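Local structure of nitrate reductase (Ulva prolifera, 5YLY) at residues 50-55 against 99-104; 64-69 against 177-182. The protein probably catalyses the NADH-dependent reduction of nitrate to nitrite, the first step of nitrate assimilation, its FAD-binding cytochrome b5 reductase domain being the part described here. All blocks are in the same frame, centred on the assembly; numbering follows the deposited sequence.

Interaction 1. Residues 50-55 against 99-104; sequences LFRFGL and RGHFDL
Arg-52 takes hold of Asp-103 side-on with two nitrogens, one for each carboxylate oxygen, in a salt bridge across neighbouring antiparallel strands. NE of Arg-52 reaches OD1 of Asp-103 at 2.8 Å, on the syn side, though tilted out of the carboxylate plane; NH2 of Arg-52 meets OD2 of Asp-103 at 3.0 Å, from above that plane. Both oxygens lie close to the guanidinium plane, which is turned 45° from that of the carboxylate. The third nitrogen, NH1, pairs with Glu-40 on the next strand, so the arginine probably balances two acids. A bend at chi3 (-64°) carries the guanidinium round to Asp-103, while CD of Arg-52 lies over one face of the His-101 ring, 3.9 Å from its centroid. A methionine in its place would probably leave both Asp-103 and Glu-40 without their positive partner.

Strands 48-54 and 101-107 are neighbours in the antiparallel beta-barrel of the FAD-binding domain, as in the ferredoxin reductase family. The backbones of Phe-51 and Leu-104, and likewise those of Phe-53 and Phe-102, exchange N-H and C=O in both directions. Arg-52 and Gly-54 bond through their backbones to strand 34-43 on the other side. Leu-55 N donates to Gly-100 O at 3.0 Å, well above the carbonyl plane. Asp-103 N, directed outward from the pair, is taken by Thr-94 OG1.

On the apolar side of the sheet, Phe-53 CB sits over the face of the Phe-102 ring, 3.5 Å from CZ of Phe-102, and Leu-55 CD2 meets that ring at its edge. Leu-104 CD1 touches Phe-53 CE2 at 3.8 Å.

Interaction 2. Residues 64-69 against 177-182; sequences LPTGKH and MYQVMK
Gln-179 joins the helix to the 64-69 loop through two hydrogen bonds, using both ends of its amide on backbone groups. Its OE1 accepts from Gly-67 N at 2.7 Å in an almost straight bond (177° at the hydrogen), and its NE2 donates to Lys-68 O at 3.1 Å, nearly in line with that carbonyl. Together the two bonds fix which way round the amide lies. CG stands anti to the backbone N (chi1 -179°) and the chain runs extended from there, carrying the amide across to the loop.

The loop's own backbone bond, from Lys-68 N to Pro-65 O at 3.1 Å, closes a type II beta turn. Gly-67 has the positive phi (106°) of this turn, where any CB would crowd the carbonyl oxygen of Thr-66.

Van der Waals contacts complete the joint. Leu-64 CD2 lies 3.5 Å from NE2 of Gln-179, and the methyl CG2 of Thr-66 packs against Val-180, 3.9 Å from its CA and close to its CG2.

This contact links the FAD-binding and NAD-binding domains. The loop lies beside strand 135-142, where Pro-141 touches Leu-64, Pro-65 and Lys-68, while helix 174-185 packs through Val-180 and Met-181 against strand 164-170 and through Tyr-178 and Met-181 against helix 209-218.

In the fold
Interaction 1 lies within the FAD-binding domain, whereas interaction 2 ties that domain to the NAD-binding one; their centres are 15 Å apart and their nearest atoms about 7 Å, so the two do not meet directly. The same antiparallel sheet relates them: strand 69-75, which begins at His-69, supplies Met-70 and Ile-72 to cover Phe-102 and Leu-104. Each comes near the flavin site at one end: His-69, which takes no part in the contact with the helix, touches the FAD, and the Leu-104 side chain comes within about 6 Å of it. In the probably FAD-binding 88-91 segment, the side chain of Tyr-90 is about 4 Å from that of Leu-104, and that of Thr-91 about 4 Å from that of Gln-179.

Interaction 1. Residues 50-55 against 99-104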
loop_
_atom_site.group_PDB
_atom_site.type_symbol
_atom_site.label_atom_id
_atom_site.label_comp_id
_atom_site.label_asym_id
_atom_site.label_seq_id
_atom_site.Cartn_x
_atom_site.Cartn_y
_atom_site.Cartn_z
ATOM N N LEU A 50 -12.454 -0.540 7.705
ATOM C CA LEU A 50 -12.630 -0.233 6.280
ATOM C C LEU A 50 -13.631 0.917 6.203
ATOM O O LEU A 50 -14.714 0.848 6.805
ATOM C CB LEU A 50 -13.154 -1.446 5.475
ATOM C CG LEU A 50 -13.295 -1.171 3.970
ATOM C CD1 LEU A 50 -12.846 -2.367 3.094
ATOM C CD2 LEU A 50 -14.737 -0.654 3.612
ATOM N N PHE A 51 -13.246 1.993 5.511
ATOM C CA PHE A 51 -14.104 3.159 5.325
ATOM C C PHE A 51 -14.504 3.167 3.864
ATOM O O PHE A 51 -13.632 3.210 2.995
ATOM C CB PHE A 51 -13.343 4.461 5.659
ATOM C CG PHE A 51 -12.943 4.542 7.103
ATOM C CD1 PHE A 51 -13.812 5.074 8.052
ATOM C CD2 PHE A 51 -11.722 4.026 7.533
ATOM C CE1 PHE A 51 -13.444 5.129 9.399
ATOM C CE2 PHE A 51 -11.363 4.050 8.880
ATOM C CZ PHE A 51 -12.231 4.600 9.813
ATOM N N ARG A 52 -15.815 3.137 3.591
ATOM C CA ARG A 52 -16.271 3.136 2.210
ATOM C C ARG A 52 -16.817 4.501 1.909
ATOM O O ARG A 52 -17.827 4.894 2.497
ATOM C CB ARG A 52 -17.339 2.040 1.990
ATOM C CG ARG A 52 -17.841 1.995 0.526
ATOM C CD ARG A 52 -18.454 0.624 0.190
ATOM N NE ARG A 52 -17.431 -0.433 0.271
ATOM C CZ ARG A 52 -17.572 -1.596 0.906
ATOM N NH1 ARG A 52 -18.725 -1.907 1.495
ATOM N NH2 ARG A 52 -16.572 -2.474 0.925
ATOM N N PHE A 53 -16.136 5.248 1.032
ATOM C CA PHE A 53 -16.497 6.620 0.700
ATOM C C PHE A 53 -17.130 6.684 -0.656
ATOM O O PHE A 53 -16.590 6.139 -1.616
ATOM C CB PHE A 53 -15.263 7.563 0.736
ATOM C CG PHE A 53 -14.811 7.936 2.123
ATOM C CD1 PHE A 53 -15.451 8.951 2.831
ATOM C CD2 PHE A 53 -13.759 7.261 2.732
ATOM C CE1 PHE A 53 -15.026 9.303 4.113
ATOM C CE2 PHE A 53 -13.326 7.629 4.008
ATOM C CZ PHE A 53 -13.955 8.654 4.681
ATOM N N GLY A 54 -18.240 7.403 -0.744
ATOM C CA GLY A 54 -18.917 7.566 -2.024
ATOM C C GLY A 54 -18.278 8.645 -2.864
ATOM O O GLY A 54 -17.694 9.592 -2.333
ATOM N N LEU A 55 -18.344 8.482 -4.185
ATOM C CA LEU A 55 -17.881 9.498 -5.132
ATOM C C LEU A 55 -19.048 10.471 -5.390
ATOM O O LEU A 55 -19.992 10.463 -4.609
ATOM C CB LEU A 55 -17.337 8.824 -6.418
ATOM C CG LEU A 55 -16.152 7.838 -6.152
ATOM C CD1 LEU A 55 -15.569 7.279 -7.450
ATOM C CD2 LEU A 55 -15.053 8.478 -5.330
ATOM N N ARG A 99 -16.407 1.481 -9.515
ATOM C CA ARG A 99 -17.064 2.761 -9.733
ATOM C C ARG A 99 -17.968 3.158 -8.558
ATOM O O ARG A 99 -18.524 2.299 -7.871
ATOM C CB ARG A 99 -17.897 2.735 -11.029
ATOM C CG ARG A 99 -17.038 2.670 -12.290
ATOM C CD ARG A 99 -17.913 2.657 -13.532
ATOM N NE ARG A 99 -17.116 2.694 -14.758
ATOM C CZ ARG A 99 -16.769 3.799 -15.413
ATOM N NH1 ARG A 99 -16.061 3.719 -16.530
ATOM N NH2 ARG A 99 -17.130 4.994 -14.957
ATOM N N GLY A 100 -18.111 4.461 -8.371
ATOM C CA GLY A 100 -19.023 5.044 -7.409
ATOM C C GLY A 100 -18.568 5.119 -5.977
ATOM O O GLY A 100 -19.216 5.799 -5.187
ATOM N N HIS A 101 -17.438 4.463 -5.624
ATOM C CA HIS A 101 -16.930 4.542 -4.263
ATOM C C HIS A 101 -15.485 4.090 -4.254
ATOM O O HIS A 101 -15.028 3.477 -5.218
ATOM C CB HIS A 101 -17.793 3.671 -3.277
ATOM C CG HIS A 101 -17.637 2.179 -3.427
ATOM N ND1 HIS A 101 -18.479 1.446 -4.232
ATOM C CD2 HIS A 101 -16.746 1.336 -2.851
ATOM C CE1 HIS A 101 -18.079 0.185 -4.125
ATOM N NE2 HIS A 101 -17.040 0.074 -3.306
ATOM N N PHE A 102 -14.790 4.334 -3.150
ATOM C CA PHE A 102 -13.474 3.765 -2.876
ATOM C C PHE A 102 -13.477 3.283 -1.441
ATOM O O PHE A 102 -14.198 3.835 -0.580
ATOM C CB PHE A 102 -12.299 4.717 -3.149
ATOM C CG PHE A 102 -12.251 5.972 -2.303
ATOM C CD1 PHE A 102 -11.616 5.975 -1.073
ATOM C CD2 PHE A 102 -12.847 7.146 -2.740
ATOM C CE1 PHE A 102 -11.581 7.141 -0.280
ATOM C CE2 PHE A 102 -12.787 8.319 -1.972
ATOM C CZ PHE A 102 -12.144 8.321 -0.754
ATOM N N ASP A 103 -12.633 2.295 -1.177
ATOM C CA ASP A 103 -12.513 1.726 0.162
ATOM C C ASP A 103 -11.148 2.042 0.696
ATOM O O ASP A 103 -10.183 1.820 -0.014
ATOM C CB ASP A 103 -12.616 0.193 0.075
ATOM C CG ASP A 103 -13.978 -0.347 -0.267
ATOM O OD1 ASP A 103 -14.920 0.466 -0.414
ATOM O OD2 ASP A 103 -14.091 -1.574 -0.443
ATOM N N LEU A 104 -11.058 2.446 1.968
ATOM C CA LEU A 104 -9.770 2.675 2.610
ATOM C C LEU A 104 -9.683 1.651 3.713
ATOM O O LEU A 104 -10.624 1.535 4.496
ATOM C CB LEU A 104 -9.668 4.057 3.297
ATOM C CG LEU A 104 -9.858 5.288 2.482
ATOM C CD1 LEU A 104 -9.707 6.499 3.409
ATOM C CD2 LEU A 104 -8.835 5.346 1.290
#

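Interaction 2. Residues 64-69 against 177-182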
loop_
_atom_site.group_PDB
_atom_site.type_symbol
_atom_site.label_atom_id
_atom_site.label_comp_id
_atom_site.label_asym_id
_atom_site.label_seq_id
_atom_site.Cartn_x
_atom_site.Cartn_y
_atom_site.Cartn_z
ATOM N N LEU A 64 -7.706 7.048 -10.413
ATOM C CA LEU A 64 -6.472 6.847 -9.666
ATOM C C LEU A 64 -5.599 5.880 -10.459
ATOM O O LEU A 64 -5.851 4.665 -10.427
ATOM C CB LEU A 64 -6.738 6.276 -8.235
ATOM C CG LEU A 64 -5.475 6.137 -7.339
ATOM C CD1 LEU A 64 -4.816 7.524 -7.070
ATOM C CD2 LEU A 64 -5.821 5.456 -5.998
ATOM N N PRO A 65 -4.554 6.370 -11.150
ATOM C CA PRO A 65 -3.668 5.453 -11.885
ATOM C C PRO A 65 -2.897 4.531 -10.939
ATOM O O PRO A 65 -2.622 4.890 -9.791
ATOM C CB PRO A 65 -2.706 6.407 -12.623
ATOM C CG PRO A 65 -3.415 7.723 -12.678
ATOM C CD PRO A 65 -4.125 7.770 -11.331
ATOM N N THR A 66 -2.569 3.326 -11.426
ATOM C CA THR A 66 -1.838 2.331 -10.633
ATOM C C THR A 66 -0.463 2.887 -10.314
ATOM O O THR A 66 0.243 3.275 -11.229
ATOM C CB THR A 66 -1.724 1.008 -11.396
ATOM O OG1 THR A 66 -3.027 0.602 -11.823
ATOM C CG2 THR A 66 -1.064 -0.081 -10.547
ATOM N N GLY A 67 -0.102 2.875 -9.028
ATOM C CA GLY A 67 1.167 3.431 -8.553
ATOM C C GLY A 67 0.993 4.761 -7.833
ATOM O O GLY A 67 1.909 5.227 -7.142
ATOM N N LYS A 68 -0.209 5.358 -7.949
ATOM C CA LYS A 68 -0.542 6.631 -7.330
ATOM C C LYS A 68 -1.482 6.482 -6.111
ATOM O O LYS A 68 -2.132 5.441 -5.910
ATOM C CB LYS A 68 -1.082 7.610 -8.375
ATOM C CG LYS A 68 -0.035 7.775 -9.507
ATOM C CD LYS A 68 -0.192 9.033 -10.307
ATOM C CE LYS A 68 0.869 9.097 -11.389
ATOM N NZ LYS A 68 0.749 10.353 -12.161
ATOM N N HIS A 69 -1.530 7.537 -5.282
ATOM C CA HIS A 69 -2.364 7.543 -4.060
ATOM C C HIS A 69 -3.134 8.879 -3.966
ATOM O O HIS A 69 -3.091 9.690 -4.897
ATOM C CB HIS A 69 -1.452 7.327 -2.822
ATOM C CG HIS A 69 -0.445 8.421 -2.580
ATOM N ND1 HIS A 69 0.841 8.352 -3.094
ATOM C CD2 HIS A 69 -0.551 9.541 -1.819
ATOM C CE1 HIS A 69 1.463 9.446 -2.666
ATOM N NE2 HIS A 69 0.666 10.184 -1.886
ATOM N N MET A 177 1.475 -1.422 -2.382
ATOM C CA MET A 177 1.864 -2.714 -3.003
ATOM C C MET A 177 0.629 -3.491 -3.435
ATOM O O MET A 177 0.569 -3.966 -4.568
ATOM C CB MET A 177 2.701 -3.603 -2.033
ATOM C CG MET A 177 3.938 -2.930 -1.519
ATOM S SD MET A 177 4.897 -2.188 -2.859
ATOM C CE MET A 177 5.974 -1.170 -1.918
ATOM N N TYR A 178 -0.354 -3.607 -2.538
ATOM C CA TYR A 178 -1.606 -4.331 -2.805
ATOM C C TYR A 178 -2.322 -3.794 -4.090
ATOM O O TYR A 178 -2.791 -4.572 -4.919
ATOM C CB TYR A 178 -2.485 -4.203 -1.560
ATOM C CG TYR A 178 -3.732 -5.052 -1.574
ATOM C CD1 TYR A 178 -3.659 -6.440 -1.671
ATOM C CD2 TYR A 178 -4.990 -4.469 -1.494
ATOM C CE1 TYR A 178 -4.814 -7.231 -1.668
ATOM C CE2 TYR A 178 -6.150 -5.256 -1.435
ATOM C CZ TYR A 178 -6.058 -6.635 -1.536
ATOM O OH TYR A 178 -7.216 -7.395 -1.489
ATOM N N GLN A 179 -2.325 -2.484 -4.280
ATOM C CA GLN A 179 -2.957 -1.874 -5.452
ATOM C C GLN A 179 -2.241 -2.362 -6.754
ATOM O O GLN A 179 -2.901 -2.750 -7.736
ATOM C CB GLN A 179 -2.873 -0.331 -5.355
ATOM C CG GLN A 179 -3.538 0.385 -6.538
ATOM C CD GLN A 179 -2.923 1.730 -6.739
ATOM O OE1 GLN A 179 -1.771 1.833 -7.135
ATOM N NE2 GLN A 179 -3.637 2.791 -6.390
ATOM N N VAL A 180 -0.887 -2.355 -6.737
ATOM C CA VAL A 180 -0.087 -2.799 -7.895
ATOM C C VAL A 180 -0.271 -4.305 -8.112
ATOM O O VAL A 180 -0.464 -4.743 -9.258
ATOM C CB VAL A 180 1.413 -2.373 -7.744
ATOM C CG1 VAL A 180 2.259 -2.887 -8.927
ATOM C CG2 VAL A 180 1.527 -0.851 -7.666
ATOM N N MET A 181 -0.257 -5.098 -7.017
ATOM C CA MET A 181 -0.446 -6.557 -7.120
ATOM C C MET A 181 -1.786 -6.865 -7.780
ATOM O O MET A 181 -1.842 -7.656 -8.702
ATOM C CB MET A 181 -0.433 -7.204 -5.709
ATOM C CG MET A 181 0.923 -7.136 -5.054
ATOM S SD MET A 181 0.774 -7.688 -3.318
ATOM C CE MET A 181 0.614 -9.472 -3.614
ATOM N N LYS A 182 -2.857 -6.219 -7.333
ATOM C CA LYS A 182 -4.165 -6.469 -7.957
ATOM C C LYS A 182 -4.220 -6.036 -9.427
ATOM O O LYS A 182 -4.777 -6.760 -10.269
ATOM C CB LYS A 182 -5.256 -5.777 -7.175
ATOM C CG LYS A 182 -5.541 -6.478 -5.842
ATOM C CD LYS A 182 -6.463 -5.605 -5.008
ATOM C CE LYS A 182 -7.876 -5.631 -5.504
ATOM N NZ LYS A 182 -8.696 -4.646 -4.764
#